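Local coordinates for D-alanyl-d-alanine carboxypeptidase DACD (Escherichia coli, PDB 5FSR), which removes C-terminal D-alanyl residues from sugar-peptide cell wall precursors, acting as a serine-type DD-carboxypeptidase in peptidoglycan biosynthesis, at residues A53-H57 with Q58-P62; P101-G105 with S106-F110; M318-K322 with A323-H327. All blocks are in the same frame, centred on the assembly; numbering follows the deposited sequence.

Contact 1: residues A53-H57 with Q58-P62; sequences AGNEH and QQRNP
N55 and Q58 face each other across the ends of a type I beta turn that leads the chain out of the edge strand 50-54 of the five-stranded sheet. Their side-chain amides carry the tight part of the contact. N55 keeps CG anti to its own nitrogen (chi1 -169°), and Q58 does likewise at 158° and stays extended beyond; these torsions carry both amides to the same side of the turn's ends, where their planes stand 53° apart. ND2 of N55 donates to OE1 of Q58 at a modelled 2.4 Å, which is very short; the pairing is plausible but the length doubtful. OD1 of N55 sits 2.9 Å from CB of Q58, and two acceptors, N55 OD1 and Q58 OE1, are pressed to 3.1 Å, so the close fit shares that doubt. N55 ND2 also lies at the edge of the R60 guanidinium without a bond between them; R60 NH1 makes a weak one to S39 OG.

The backbone closure is looser. Q58 N reaches N55 O in a weak 3.4 Å bond, and a water completes the link by donating to N55 O at 3.1 Å and to Q58 O at 2.9 Å. H57 CB leads away from the 58-62 segment, and its ring meets that of Y183 on the exposed side.

S39 OG also bonds to N55 O, and G38 O takes the N55 amide. With an oxygen shared by a weak amide, a water and a serine, the turn is a polar surface clasp held by several modest bonds rather than by an apolar core.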
loop_
_atom_site.group_PDB
_atom_site.type_symbol
_atom_site.label_atom_id
_atom_site.label_comp_id
_atom_site.label_asym_id
_atom_site.label_seq_id
_atom_site.Cartn_x
_atom_site.Cartn_y
_atom_site.Cartn_z
ATOM N N ALA A 53 8.135 7.876 11.560
ATOM C CA ALA A 53 8.325 8.414 10.219
ATOM C C ALA A 53 9.449 9.434 10.134
ATOM O O ALA A 53 9.571 10.250 11.012
ATOM C CB ALA A 53 7.037 9.050 9.703
ATOM N N GLY A 54 10.261 9.367 9.069
ATOM C CA GLY A 54 11.301 10.359 8.779
ATOM C C GLY A 54 11.150 10.866 7.357
ATOM O O GLY A 54 10.940 10.061 6.464
ATOM N N ASN A 55 11.207 12.187 7.161
ATOM C CA ASN A 55 11.246 12.819 5.840
ATOM C C ASN A 55 10.129 12.271 4.912
ATOM O O ASN A 55 10.328 12.008 3.717
ATOM C CB ASN A 55 12.666 12.618 5.246
ATOM C CG ASN A 55 12.933 13.459 3.991
ATOM O OD1 ASN A 55 12.153 14.339 3.629
ATOM N ND2 ASN A 55 14.078 13.196 3.328
ATOM N N GLU A 56 8.949 12.088 5.493
ATOM C CA GLU A 56 7.903 11.309 4.847
ATOM C C GLU A 56 7.191 11.991 3.675
ATOM O O GLU A 56 6.494 11.295 2.899
ATOM C CB GLU A 56 6.864 10.852 5.847
ATOM C CG GLU A 56 6.022 11.976 6.434
ATOM C CD GLU A 56 6.413 12.350 7.855
ATOM O OE1 GLU A 56 7.627 12.270 8.168
ATOM O OE2 GLU A 56 5.506 12.733 8.630
ATOM N N HIS A 57 7.309 13.318 3.583
ATOM C CA HIS A 57 6.622 14.100 2.567
ATOM C C HIS A 57 7.574 14.542 1.447
ATOM O O HIS A 57 7.124 15.133 0.451
ATOM C CB HIS A 57 5.917 15.342 3.192
ATOM C CG HIS A 57 4.705 15.017 4.028
ATOM N ND1 HIS A 57 4.723 15.018 5.412
ATOM C CD2 HIS A 57 3.445 14.655 3.675
ATOM C CE1 HIS A 57 3.529 14.686 5.873
ATOM N NE2 HIS A 57 2.738 14.450 4.840
ATOM N N GLN A 58 8.875 14.262 1.567
ATOM C CA GLN A 58 9.792 14.602 0.490
ATOM C C GLN A 58 9.350 13.916 -0.815
ATOM O O GLN A 58 9.039 12.719 -0.824
ATOM C CB GLN A 58 11.249 14.248 0.847
ATOM C CG GLN A 58 12.188 14.078 -0.335
ATOM C CD GLN A 58 13.637 13.965 0.030
ATOM O OE1 GLN A 58 14.007 14.159 1.167
ATOM N NE2 GLN A 58 14.495 13.695 -0.977
ATOM N N GLN A 59 9.314 14.703 -1.898
ATOM C CA GLN A 59 9.005 14.215 -3.235
ATOM C C GLN A 59 10.204 13.441 -3.754
ATOM O O GLN A 59 11.312 13.959 -3.823
ATOM C CB GLN A 59 8.610 15.358 -4.199
ATOM C CG GLN A 59 7.320 16.077 -3.798
ATOM C CD GLN A 59 6.696 16.947 -4.898
ATOM O OE1 GLN A 59 7.191 17.017 -6.041
ATOM N NE2 GLN A 59 5.555 17.562 -4.579
ATOM N N ARG A 60 9.945 12.186 -4.106
ATOM C CA ARG A 60 10.944 11.239 -4.597
ATOM C C ARG A 60 10.297 10.479 -5.735
ATOM O O ARG A 60 9.125 10.104 -5.668
ATOM C CB ARG A 60 11.344 10.245 -3.513
ATOM C CG ARG A 60 11.742 10.890 -2.194
ATOM C CD ARG A 60 12.014 9.853 -1.121
ATOM N NE ARG A 60 13.324 9.293 -1.365
ATOM C CZ ARG A 60 14.464 9.589 -0.734
ATOM N NH1 ARG A 60 14.503 10.409 0.305
ATOM N NH2 ARG A 60 15.596 9.000 -1.150
ATOM N N ASN A 61 11.060 10.224 -6.780
ATOM C CA ASN A 61 10.590 9.389 -7.873
ATOM C C ASN A 61 10.321 7.965 -7.389
ATOM O O ASN A 61 11.257 7.326 -6.971
ATOM C CB ASN A 61 11.629 9.394 -8.990
ATOM C CG ASN A 61 11.055 8.967 -10.312
ATOM O OD1 ASN A 61 10.279 8.005 -10.397
ATOM N ND2 ASN A 61 11.406 9.710 -11.367
ATOM N N PRO A 62 9.052 7.475 -7.480
ATOM C CA PRO A 62 8.715 6.110 -7.057
ATOM C C PRO A 62 9.214 4.946 -7.955
ATOM O O PRO A 62 9.228 3.788 -7.485
ATOM C CB PRO A 62 7.167 6.123 -7.047
ATOM C CG PRO A 62 6.798 7.088 -8.100
ATOM C CD PRO A 62 7.896 8.103 -8.163
HETATM O O HOH W 1 9.471 10.562 1.102
#

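Contact 2: residues P101-G105 with S106-F110; sequences PVFVG and SSLMF
F103 and S106 close a type II beta turn, and hydrogen bonding dominates. F103 O takes two donors from one residue. S106 N reaches it at 2.9 Å with an angle of 151° at the hydrogen, the donor tilted somewhat out of the carbonyl plane; S106 OG reaches it at 2.7 Å, in that plane and on a lone pair. The hydroxyl gets there because chi1 of 88° sets OG between the serine's own nitrogen and carbonyl carbon, folding it back over the turn. At the corner, G105 has a positive phi of 97°, where a beta carbon would jam against the preceding carbonyl oxygen.

The apolar part is smaller. L108 brings CD2 to 4.2 Å from F103 CB, at the root of the phenyl group. V102 CG1 lies 3.8 Å above the centre of the F103 ring, while helix 132-143 packs against that side chain through N132 and V136. Further on, L108 CB sits over the face of the F110 ring.

Polar ties then run to the family's SxN motif, formed by S130, an active-site residue by similarity, and N132. S107 OG bonds the carbonyl of S130. The S106 hydroxyl gives its proton to F103 O and can therefore accept from N132 ND2, consistent with a second-shell link between the turn and that motif.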
loop_
_atom_site.group_PDB
_atom_site.type_symbol
_atom_site.label_atom_id
_atom_site.label_comp_id
_atom_site.label_asym_id
_atom_site.label_seq_id
_atom_site.Cartn_x
_atom_site.Cartn_y
_atom_site.Cartn_z
ATOM N N PRO A 101 10.923 0.183 -27.800
ATOM C CA PRO A 101 12.100 0.489 -26.979
ATOM C C PRO A 101 11.788 0.893 -25.537
ATOM O O PRO A 101 12.634 0.693 -24.663
ATOM C CB PRO A 101 12.778 1.652 -27.731
ATOM C CG PRO A 101 11.894 1.987 -28.884
ATOM C CD PRO A 101 11.039 0.796 -29.139
ATOM N N VAL A 102 10.604 1.460 -25.301
ATOM C CA VAL A 102 10.143 1.768 -23.941
ATOM C C VAL A 102 10.355 0.551 -23.026
ATOM O O VAL A 102 10.793 0.726 -21.888
ATOM C CB VAL A 102 8.676 2.309 -23.887
ATOM C CG1 VAL A 102 7.666 1.293 -24.406
ATOM C CG2 VAL A 102 8.288 2.755 -22.477
ATOM N N PHE A 103 10.104 -0.666 -23.532
ATOM C CA PHE A 103 10.112 -1.891 -22.697
ATOM C C PHE A 103 11.453 -2.630 -22.466
ATOM O O PHE A 103 11.612 -3.262 -21.422
ATOM C CB PHE A 103 9.079 -2.918 -23.214
ATOM C CG PHE A 103 7.641 -2.453 -23.136
ATOM C CD1 PHE A 103 7.133 -1.937 -21.982
ATOM C CD2 PHE A 103 6.792 -2.581 -24.229
ATOM C CE1 PHE A 103 5.824 -1.517 -21.916
ATOM C CE2 PHE A 103 5.482 -2.160 -24.167
ATOM C CZ PHE A 103 4.999 -1.624 -23.004
ATOM N N VAL A 104 12.401 -2.587 -23.409
ATOM C CA VAL A 104 13.541 -3.543 -23.357
ATOM C C VAL A 104 14.366 -3.337 -22.069
ATOM O O VAL A 104 14.682 -2.198 -21.685
ATOM C CB VAL A 104 14.432 -3.507 -24.614
ATOM C CG1 VAL A 104 15.754 -4.217 -24.351
ATOM C CG2 VAL A 104 13.719 -4.133 -25.810
ATOM N N GLY A 105 14.675 -4.442 -21.385
ATOM C CA GLY A 105 15.370 -4.387 -20.088
ATOM C C GLY A 105 14.423 -4.479 -18.912
ATOM O O GLY A 105 14.794 -4.982 -17.848
ATOM N N SER A 106 13.190 -4.014 -19.115
ATOM C CA SER A 106 12.171 -3.969 -18.083
ATOM C C SER A 106 11.525 -5.328 -17.912
ATOM O O SER A 106 11.739 -6.245 -18.722
ATOM C CB SER A 106 11.083 -2.961 -18.467
ATOM O OG SER A 106 10.061 -3.572 -19.269
ATOM N N SER A 107 10.715 -5.430 -16.857
ATOM C CA SER A 107 10.039 -6.664 -16.474
ATOM C C SER A 107 8.744 -6.838 -17.270
ATOM O O SER A 107 8.005 -5.871 -17.498
ATOM C CB SER A 107 9.764 -6.672 -14.964
ATOM O OG SER A 107 8.988 -5.547 -14.580
ATOM N N LEU A 108 8.463 -8.083 -17.671
ATOM C CA LEU A 108 7.387 -8.372 -18.620
ATOM C C LEU A 108 6.587 -9.627 -18.241
ATOM O O LEU A 108 7.096 -10.537 -17.570
ATOM C CB LEU A 108 7.984 -8.520 -20.019
ATOM C CG LEU A 108 8.648 -7.294 -20.680
ATOM C CD1 LEU A 108 9.404 -7.729 -21.919
ATOM C CD2 LEU A 108 7.646 -6.210 -21.048
ATOM N N MET A 109 5.317 -9.645 -18.634
ATOM C CA MET A 109 4.511 -10.860 -18.646
ATOM C C MET A 109 4.776 -11.679 -19.916
ATOM O O MET A 109 4.447 -12.876 -19.974
ATOM C CB MET A 109 3.038 -10.453 -18.606
ATOM C CG MET A 109 2.041 -11.551 -18.322
ATOM S SD MET A 109 0.410 -10.818 -18.199
ATOM C CE MET A 109 -0.486 -12.321 -17.922
ATOM N N PHE A 110 5.320 -11.007 -20.939
ATOM C CA PHE A 110 5.642 -11.594 -22.253
ATOM C C PHE A 110 4.353 -11.969 -22.979
ATOM O O PHE A 110 4.135 -13.120 -23.375
ATOM C CB PHE A 110 6.632 -12.771 -22.170
ATOM C CG PHE A 110 7.974 -12.398 -21.610
ATOM C CD1 PHE A 110 8.836 -11.597 -22.332
ATOM C CD2 PHE A 110 8.396 -12.871 -20.374
ATOM C CE1 PHE A 110 10.092 -11.250 -21.829
ATOM C CE2 PHE A 110 9.654 -12.513 -19.850
ATOM C CZ PHE A 110 10.500 -11.699 -20.580
#

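Contact 3: residues M318-K322 with A323-H327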
loop_
_atom_site.group_PDB
_atom_site.type_symbol
_atom_site.label_atom_id
_atom_site.label_comp_id
_atom_site.label_asym_id
_atom_site.label_seq_id
_atom_site.Cartn_x
_atom_site.Cartn_y
_atom_site.Cartn_z
ATOM N N MET A 318 -7.656 2.556 18.422
ATOM C CA MET A 318 -6.495 3.376 18.734
ATOM C C MET A 318 -5.200 2.558 18.765
ATOM O O MET A 318 -5.210 1.377 19.105
ATOM C CB MET A 318 -6.743 4.042 20.078
ATOM C CG MET A 318 -6.171 5.426 20.200
ATOM S SD MET A 318 -6.529 6.062 21.849
ATOM C CE MET A 318 -5.109 7.160 21.916
ATOM N N VAL A 319 -4.100 3.183 18.360
ATOM C CA VAL A 319 -2.779 2.567 18.467
ATOM C C VAL A 319 -2.137 3.005 19.802
ATOM O O VAL A 319 -1.967 4.205 20.044
ATOM C CB VAL A 319 -1.882 2.948 17.274
ATOM C CG1 VAL A 319 -0.505 2.305 17.388
ATOM C CG2 VAL A 319 -2.526 2.522 15.964
ATOM N N LEU A 320 -1.796 2.028 20.645
ATOM C CA LEU A 320 -1.171 2.282 21.973
ATOM C C LEU A 320 0.052 1.405 22.198
ATOM O O LEU A 320 0.085 0.276 21.713
ATOM C CB LEU A 320 -2.169 2.014 23.096
ATOM C CG LEU A 320 -3.383 2.954 23.142
ATOM C CD1 LEU A 320 -4.400 2.462 24.140
ATOM C CD2 LEU A 320 -3.019 4.400 23.432
ATOM N N PRO A 321 1.074 1.913 22.925
ATOM C CA PRO A 321 2.122 0.997 23.378
ATOM C C PRO A 321 1.561 -0.077 24.290
ATOM O O PRO A 321 0.616 0.180 25.037
ATOM C CB PRO A 321 3.091 1.900 24.148
ATOM C CG PRO A 321 2.853 3.251 23.606
ATOM C CD PRO A 321 1.400 3.307 23.265
ATOM N N LYS A 322 2.131 -1.271 24.209
ATOM C CA LYS A 322 1.650 -2.402 24.994
ATOM C C LYS A 322 1.786 -2.141 26.498
ATOM O O LYS A 322 0.930 -2.556 27.288
ATOM C CB LYS A 322 2.416 -3.668 24.628
ATOM C CG LYS A 322 2.333 -4.068 23.164
ATOM C CD LYS A 322 2.543 -5.565 22.998
ATOM C CE LYS A 322 1.988 -6.087 21.690
ATOM N NZ LYS A 322 2.045 -7.566 21.749
ATOM N N ALA A 323 2.873 -1.473 26.890
ATOM C CA ALA A 323 3.069 -1.114 28.273
ATOM C C ALA A 323 1.963 -0.190 28.785
ATOM O O ALA A 323 1.710 -0.169 29.987
ATOM C CB ALA A 323 4.432 -0.480 28.473
ATOM N N GLU A 324 1.313 0.555 27.878
ATOM C CA GLU A 324 0.207 1.447 28.242
ATOM C C GLU A 324 -1.214 0.829 28.428
ATOM O O GLU A 324 -2.097 1.476 29.034
ATOM C CB GLU A 324 0.208 2.691 27.345
ATOM C CG GLU A 324 1.512 3.481 27.402
ATOM C CD GLU A 324 2.051 3.697 28.818
ATOM O OE1 GLU A 324 1.267 4.106 29.693
ATOM O OE2 GLU A 324 3.241 3.401 29.085
ATOM N N ILE A 325 -1.399 -0.432 28.032
ATOM C CA ILE A 325 -2.704 -1.075 28.110
ATOM C C ILE A 325 -3.251 -1.129 29.538
ATOM O O ILE A 325 -4.412 -0.792 29.754
ATOM C CB ILE A 325 -2.710 -2.490 27.466
ATOM C CG1 ILE A 325 -2.324 -2.422 25.976
ATOM C CG2 ILE A 325 -4.062 -3.189 27.653
ATOM C CD1 ILE A 325 -3.255 -1.629 25.074
ATOM N N PRO A 326 -2.427 -1.533 30.523
ATOM C CA PRO A 326 -2.945 -1.494 31.898
ATOM C C PRO A 326 -3.202 -0.089 32.489
ATOM O O PRO A 326 -3.832 0.018 33.518
ATOM C CB PRO A 326 -1.863 -2.237 32.692
ATOM C CG PRO A 326 -1.126 -3.048 31.664
ATOM C CD PRO A 326 -1.087 -2.143 30.486
ATOM N N HIS A 327 -2.724 0.962 31.836
ATOM C CA HIS A 327 -2.882 2.336 32.289
ATOM C C HIS A 327 -3.952 3.177 31.586
ATOM O O HIS A 327 -4.024 4.373 31.877
ATOM C CB HIS A 327 -1.547 3.055 32.142
ATOM C CG HIS A 327 -0.418 2.342 32.799
ATOM N ND1 HIS A 327 0.768 2.080 32.150
ATOM C CD2 HIS A 327 -0.292 1.826 34.044
ATOM C CE1 HIS A 327 1.578 1.435 32.968
ATOM N NE2 HIS A 327 0.959 1.267 34.120
#
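P321 and E324 sit where strand 316-321, paired antiparallel with strand 283-289 in the C-terminal domain, runs straight into a short 3-10 helix. The helix is marked by bonds three residues apart: E324 N to P321 O at 2.9 Å, then I325 N to K322 O at 3.2 Å. The second is the straighter, 164° at the hydrogen against 136°; in both the donor comes from well above the carbonyl plane. The next step of the pattern is missing, since P326 has no N-H to give to A323 O; its CD instead lies 3.8 Å from K322 O.

The side chain of E324 can be followed outward. CB rests 3.4 Å from P321 O, beside the bond its own backbone makes. With chi1 at -58°, CG lies beside the E324 backbone nitrogen and comes down over the CB-CG-CD side of the proline ring, 3.9 Å from P321 CB and only slightly farther from P321 CG and CD. The chain then bends at chi2 and turns the carboxylate away from the strand. OE2 forms a salt bridge with R357. OE1 lies close to D356, a like charge that R357 would probably offset, and it accepts from H327 one turn on.

On the apolar side of the bend I325 packs on the strand, its CD1 4.3 Å from L320 CB. The last backbone bond, H327 N to E324 O, ties the same two residues that their side chains join: H327 ND1 meets E324 OE1 at 3.2 Å, from above the carboxylate plane.

From the N terminus the three contacts come in series; none nests in or crosses another. Contact 1 turns the chain at the end of edge strand 50-54 and sends it toward helix 66-79, which carries the proton acceptor K67 assigned by similarity. Contact 2 closes a tight turn in the long connection between strands 88-90 and 116-118, against helix 132-143. Contact 3 ends strand 316-321 in the C-terminal domain and leads on to strand 328-330, while V319 touches T47 and Q49 in the hairpin before strand 50-54. Contact 1 is centred about 27 Å from contact 2 and 29 Å from contact 3, whose own centres are about 48 Å apart, on opposite sides of the molecule's centre.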